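Local coordinates for tudor domain-containing protein 1 (Mus musculus, PDB 4B9W), which binds arginine-methylated Piwi proteins, here through its third, extended Tudor domain, and takes part in piRNA-guided repression of transposons in the germline, at residues Gly30-His35 against Val174-Leu179; Leu86-Leu91 against Gly104-Val109. All blocks are in the same frame, centred on the assembly; numbering follows the deposited sequence.

Interaction 1: Gly30-His35 against Val174-Leu179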
loop_
_atom_site.group_PDB
_atom_site.type_symbol
_atom_site.label_atom_id
_atom_site.label_comp_id
_atom_site.label_asym_id
_atom_site.label_seq_id
_atom_site.Cartn_x
_atom_site.Cartn_y
_atom_site.Cartn_z
ATOM N N GLY A 30 -6.834 -8.169 9.082
ATOM C CA GLY A 30 -5.437 -7.849 9.316
ATOM C C GLY A 30 -5.118 -6.367 9.184
ATOM O O GLY A 30 -3.968 -5.935 9.373
ATOM N N GLU A 31 -6.152 -5.594 8.870
ATOM C CA GLU A 31 -5.993 -4.195 8.565
ATOM C C GLU A 31 -7.306 -3.427 8.702
ATOM O O GLU A 31 -8.094 -3.314 7.752
ATOM C CB GLU A 31 -5.461 -4.077 7.147
ATOM C CG GLU A 31 -5.161 -2.665 6.699
ATOM C CD GLU A 31 -4.741 -2.617 5.234
ATOM O OE1 GLU A 31 -5.055 -3.557 4.449
ATOM O OE2 GLU A 31 -4.118 -1.626 4.858
ATOM N N PHE A 32 -7.519 -2.864 9.873
ATOM C CA PHE A 32 -8.653 -2.011 10.076
ATOM C C PHE A 32 -8.263 -0.898 11.012
ATOM O O PHE A 32 -7.262 -0.992 11.715
ATOM C CB PHE A 32 -9.866 -2.792 10.605
ATOM C CG PHE A 32 -9.646 -3.451 11.939
ATOM C CD1 PHE A 32 -8.947 -4.635 12.035
ATOM C CD2 PHE A 32 -10.152 -2.870 13.117
ATOM C CE1 PHE A 32 -8.742 -5.243 13.269
ATOM C CE2 PHE A 32 -9.952 -3.471 14.344
ATOM C CZ PHE A 32 -9.257 -4.667 14.417
ATOM N N TYR A 33 -9.051 0.165 10.998
ATOM C CA TYR A 33 -8.716 1.362 11.722
ATOM C C TYR A 33 -9.777 1.658 12.760
ATOM O O TYR A 33 -10.967 1.505 12.492
ATOM C CB TYR A 33 -8.559 2.517 10.727
ATOM C CG TYR A 33 -7.310 2.366 9.914
ATOM C CD1 TYR A 33 -7.267 1.508 8.823
ATOM C CD2 TYR A 33 -6.153 3.030 10.267
ATOM C CE1 TYR A 33 -6.106 1.339 8.094
ATOM C CE2 TYR A 33 -4.989 2.871 9.533
ATOM C CZ TYR A 33 -4.972 2.030 8.461
ATOM O OH TYR A 33 -3.825 1.875 7.743
ATOM N N CYS A 34 -9.333 2.067 13.948
ATOM C CA CYS A 34 -10.248 2.344 15.049
ATOM C C CYS A 34 -10.015 3.722 15.623
ATOM O O CYS A 34 -8.883 4.202 15.671
ATOM C CB CYS A 34 -10.064 1.331 16.184
ATOM S SG CYS A 34 -10.577 -0.371 15.828
ATOM N N HIS A 35 -11.104 4.349 16.054
ATOM C CA HIS A 35 -11.035 5.398 17.037
ATOM C C HIS A 35 -11.076 4.764 18.404
ATOM O O HIS A 35 -11.998 3.999 18.714
ATOM C CB HIS A 35 -12.196 6.349 16.890
ATOM C CG HIS A 35 -12.170 7.146 15.622
ATOM N ND1 HIS A 35 -13.298 7.500 14.964
ATOM C CD2 HIS A 35 -11.111 7.652 14.895
ATOM C CE1 HIS A 35 -12.975 8.210 13.874
ATOM N NE2 HIS A 35 -11.627 8.298 13.824
ATOM N N VAL A 174 -4.956 -6.364 18.278
ATOM C CA VAL A 174 -5.981 -6.293 19.323
ATOM C C VAL A 174 -6.838 -7.540 19.369
ATOM O O VAL A 174 -6.979 -8.262 18.375
ATOM C CB VAL A 174 -6.944 -5.095 19.120
ATOM C CG1 VAL A 174 -6.195 -3.775 19.238
ATOM C CG2 VAL A 174 -7.661 -5.213 17.772
ATOM N N GLU A 175 -7.386 -7.789 20.555
ATOM C CA GLU A 175 -8.489 -8.707 20.752
ATOM C C GLU A 175 -9.722 -7.824 20.933
ATOM O O GLU A 175 -9.700 -6.872 21.738
ATOM C CB GLU A 175 -8.207 -9.553 21.999
ATOM C CG GLU A 175 -9.219 -10.634 22.314
ATOM C CD GLU A 175 -9.206 -11.017 23.797
ATOM O OE1 GLU A 175 -9.475 -10.145 24.685
ATOM O OE2 GLU A 175 -8.939 -12.202 24.078
ATOM N N LEU A 176 -10.769 -8.107 20.156
ATOM C CA LEU A 176 -12.010 -7.310 20.122
ATOM C C LEU A 176 -13.159 -8.117 20.716
ATOM O O LEU A 176 -13.390 -9.274 20.328
ATOM C CB LEU A 176 -12.393 -6.942 18.688
ATOM C CG LEU A 176 -11.668 -5.817 17.944
ATOM C CD1 LEU A 176 -12.424 -5.486 16.662
ATOM C CD2 LEU A 176 -11.523 -4.563 18.797
ATOM N N THR A 177 -13.869 -7.515 21.656
ATOM C CA THR A 177 -15.006 -8.171 22.243
ATOM C C THR A 177 -16.206 -7.250 22.205
ATOM O O THR A 177 -16.129 -6.070 22.555
ATOM C CB THR A 177 -14.716 -8.625 23.700
ATOM O OG1 THR A 177 -13.452 -9.290 23.754
ATOM C CG2 THR A 177 -15.799 -9.551 24.204
ATOM N N ASP A 178 -17.314 -7.825 21.778
ATOM C CA ASP A 178 -18.617 -7.184 21.789
ATOM C C ASP A 178 -19.303 -7.408 23.160
ATOM O O ASP A 178 -19.623 -8.523 23.529
ATOM C CB ASP A 178 -19.417 -7.779 20.634
ATOM C CG ASP A 178 -20.843 -7.272 20.552
ATOM O OD1 ASP A 178 -21.259 -6.415 21.359
ATOM O OD2 ASP A 178 -21.558 -7.760 19.655
ATOM N N LEU A 179 -19.527 -6.324 23.894
ATOM C CA LEU A 179 -20.141 -6.374 25.216
ATOM C C LEU A 179 -21.513 -5.697 25.231
ATOM O O LEU A 179 -21.974 -5.235 26.267
ATOM C CB LEU A 179 -19.208 -5.714 26.242
ATOM C CG LEU A 179 -17.854 -6.412 26.401
ATOM C CD1 LEU A 179 -16.856 -5.582 27.188
ATOM C CD2 LEU A 179 -18.062 -7.767 27.053
#
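The ring of F32 reaches inward from strand 31-36 and ends against two aliphatic side chains, V174 and L176, that come to meet it from the opposite direction. Starting at CB, the side chain leaves strand 31-36 pointing at strand 171-178. CG then sits between the backbone N and the carbonyl carbon (chi1 61°), a torsion that carries the ring on toward V174 and L176. CB, CG and the two delta carbons meet nothing of 174-179; the touching begins further out. CE2 comes 3.9 Å from CD1 of L176. CZ, at the tip, lies 3.8 Å from CG2 of V174 and 4.0 Å from L176 CD1, so one leucine methyl is shared between two neighbouring ring atoms. Both aliphatic groups approach the ring obliquely. On the valine, CG2 is the branch that does the touching; on the leucine it is CD1. The contact is small, with 112 Å² buried over both segments, but all three residues are buried.

The two strands are not neighbours: 129-133 runs between them, antiparallel to 31-36 and parallel to 171-178, and F32 shares backbone hydrogen bonds with its C131. F151 of helix 145-155 meets the F32 ring edge-to-face, while L176 also packs on V21, A162 and L133. Strands 18-26, 31-36, 129-133, 171-178 and 160-168 each pair with the next, and the last pairs back with the first. That closed five-stranded barrel, with F32, V174 and L176 meeting in its interior, is the OB fold of the staphylococcal nuclease-like part of an extended Tudor domain.

Interaction 2: Leu86-Leu91 against Gly104-Val109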
loop_
_atom_site.group_PDB
_atom_site.type_symbol
_atom_site.label_atom_id
_atom_site.label_comp_id
_atom_site.label_asym_id
_atom_site.label_seq_id
_atom_site.Cartn_x
_atom_site.Cartn_y
_atom_site.Cartn_z
ATOM N N LEU A 86 -1.570 12.989 5.509
ATOM C CA LEU A 86 -0.183 12.876 5.115
ATOM C C LEU A 86 -0.120 12.516 3.631
ATOM O O LEU A 86 -0.886 11.664 3.140
ATOM C CB LEU A 86 0.541 11.780 5.927
ATOM C CG LEU A 86 0.919 12.018 7.384
ATOM C CD1 LEU A 86 1.317 10.686 8.042
ATOM C CD2 LEU A 86 2.038 13.057 7.531
ATOM N N VAL A 87 0.812 13.149 2.918
ATOM C CA VAL A 87 1.074 12.805 1.529
ATOM C C VAL A 87 1.639 11.372 1.454
ATOM O O VAL A 87 2.687 11.059 2.037
ATOM C CB VAL A 87 2.026 13.834 0.885
ATOM C CG1 VAL A 87 2.434 13.417 -0.524
ATOM C CG2 VAL A 87 1.370 15.210 0.874
ATOM N N LYS A 88 0.935 10.502 0.741
ATOM C CA LYS A 88 1.348 9.120 0.600
ATOM C C LYS A 88 1.992 8.884 -0.772
ATOM O O LYS A 88 3.043 8.247 -0.862
ATOM C CB LYS A 88 0.158 8.187 0.829
ATOM C CG LYS A 88 0.563 6.723 0.943
ATOM C CD LYS A 88 -0.251 5.995 1.994
ATOM C CE LYS A 88 0.591 5.037 2.827
ATOM N NZ LYS A 88 0.405 3.636 2.372
ATOM N N GLU A 89 1.384 9.428 -1.824
ATOM C CA GLU A 89 1.916 9.280 -3.178
ATOM C C GLU A 89 1.775 10.541 -4.022
ATOM O O GLU A 89 0.817 11.288 -3.857
ATOM C CB GLU A 89 1.198 8.140 -3.899
ATOM C CG GLU A 89 0.998 6.892 -3.054
ATOM C CD GLU A 89 0.594 5.700 -3.874
ATOM O OE1 GLU A 89 0.454 5.832 -5.099
ATOM O OE2 GLU A 89 0.444 4.621 -3.298
ATOM N N ILE A 90 2.730 10.757 -4.930
ATOM C CA ILE A 90 2.611 11.783 -5.979
ATOM C C ILE A 90 2.616 11.095 -7.341
ATOM O O ILE A 90 3.574 10.376 -7.714
ATOM C CB ILE A 90 3.732 12.838 -5.922
ATOM C CG1 ILE A 90 3.761 13.500 -4.541
ATOM C CG2 ILE A 90 3.526 13.922 -6.977
ATOM C CD1 ILE A 90 4.971 14.370 -4.305
ATOM N N LEU A 91 1.544 11.342 -8.084
ATOM C CA LEU A 91 1.275 10.616 -9.316
ATOM C C LEU A 91 1.702 11.464 -10.521
ATOM O O LEU A 91 1.736 12.695 -10.427
ATOM C CB LEU A 91 -0.211 10.261 -9.415
ATOM C CG LEU A 91 -0.814 9.447 -8.275
ATOM C CD1 LEU A 91 -2.341 9.432 -8.371
ATOM C CD2 LEU A 91 -0.284 8.025 -8.317
ATOM N N GLY A 104 -8.021 6.644 8.413
ATOM C CA GLY A 104 -7.290 5.510 7.870
ATOM C C GLY A 104 -7.514 5.233 6.401
ATOM O O GLY A 104 -6.904 4.311 5.858
ATOM N N ASN A 105 -8.383 6.008 5.755
ATOM C CA ASN A 105 -8.578 5.922 4.300
ATOM C C ASN A 105 -7.559 6.746 3.526
ATOM O O ASN A 105 -6.987 7.740 4.037
ATOM C CB ASN A 105 -9.993 6.315 3.874
ATOM C CG ASN A 105 -10.373 7.716 4.302
ATOM O OD1 ASN A 105 -10.255 8.045 5.457
ATOM N ND2 ASN A 105 -10.841 8.538 3.364
ATOM N N VAL A 106 -7.317 6.300 2.304
ATOM C CA VAL A 106 -6.415 6.963 1.372
ATOM C C VAL A 106 -7.236 7.390 0.166
ATOM O O VAL A 106 -7.957 6.576 -0.384
ATOM C CB VAL A 106 -5.281 6.007 0.915
ATOM C CG1 VAL A 106 -4.509 6.583 -0.283
ATOM C CG2 VAL A 106 -4.344 5.703 2.079
ATOM N N GLU A 107 -7.129 8.650 -0.246
ATOM C CA GLU A 107 -7.822 9.145 -1.447
ATOM C C GLU A 107 -6.862 9.894 -2.411
ATOM O O GLU A 107 -5.919 10.549 -1.985
ATOM C CB GLU A 107 -8.965 10.105 -1.062
ATOM C CG GLU A 107 -9.971 9.596 -0.026
ATOM C CD GLU A 107 -10.714 8.339 -0.450
ATOM O OE1 GLU A 107 -10.985 8.206 -1.665
ATOM O OE2 GLU A 107 -11.044 7.495 0.440
ATOM N N GLU A 108 -7.140 9.820 -3.704
ATOM C CA GLU A 108 -6.452 10.635 -4.701
ATOM C C GLU A 108 -7.116 12.005 -4.828
ATOM O O GLU A 108 -8.316 12.087 -5.122
ATOM C CB GLU A 108 -6.490 9.952 -6.051
ATOM C CG GLU A 108 -5.773 10.752 -7.134
ATOM C CD GLU A 108 -5.657 9.995 -8.434
ATOM O OE1 GLU A 108 -5.728 8.758 -8.395
ATOM O OE2 GLU A 108 -5.485 10.642 -9.493
ATOM N N VAL A 109 -6.338 13.071 -4.600
ATOM C CA VAL A 109 -6.828 14.440 -4.717
ATOM C C VAL A 109 -5.988 15.267 -5.704
ATOM O O VAL A 109 -4.901 14.846 -6.148
ATOM C CB VAL A 109 -6.916 15.137 -3.340
ATOM C CG1 VAL A 109 -7.844 14.364 -2.408
ATOM C CG2 VAL A 109 -5.546 15.303 -2.687
#
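The carboxylate of E108 turns one flat face to L91, whose CD1 methyl sits almost straight above it, 3.4 Å from CD and at nearly the same distance from both oxygens. The methyl merely rests on that face; OE2 accepts a hydrogen bond from N95 ND2, which holds the carboxylate. With CG opposite the backbone N (chi1 -179°) and the chain extended beyond it, E108 brings its end to the leucine.

This is the SH3-like Tudor barrel. Strands 81-90 and 106-109 flank 96-100 in an antiparallel meander, so the touching parts, 88-91 and 106-108, run roughly the same way, 23° apart. At K88 and E89, both facing K97, the first strand carries a classic beta bulge. Beside it the bent K88 chain lays CD 4.1 Å from V106 CG2, the two side chains crossing at about a right angle.

In the N105 amide, near F76 and F100, OD1 is hydrogen-bonded to a modified side chain of a bound peptide, consistent with dimethylarginine recognition. From the other branch of the amide, ND2 donates in the amide plane to the anti lone pair of E107 OE2, 3.1 Å away and nearly straight at 178°.

Interaction 1 lies in the OB-fold barrel and interaction 2 in the Tudor barrel, with centres 24 Å apart on opposite sides of the chain's centre. Along the sequence the second is nested inside the first: the chain leaves 30-35, builds the five-stranded antiparallel Tudor sheet that holds 86-91 and 104-109, then returns through 129-133 to reach 174-179. The OB-fold barrel is therefore assembled from pieces before and after the Tudor barrel. The two segment pairs also touch directly, Y33 CD2 packing 3.6 Å from G104 CA. Each barrel meets bound peptide: E31 and E89 each form a salt bridge with a basic peptide side chain, not necessarily of the same copy.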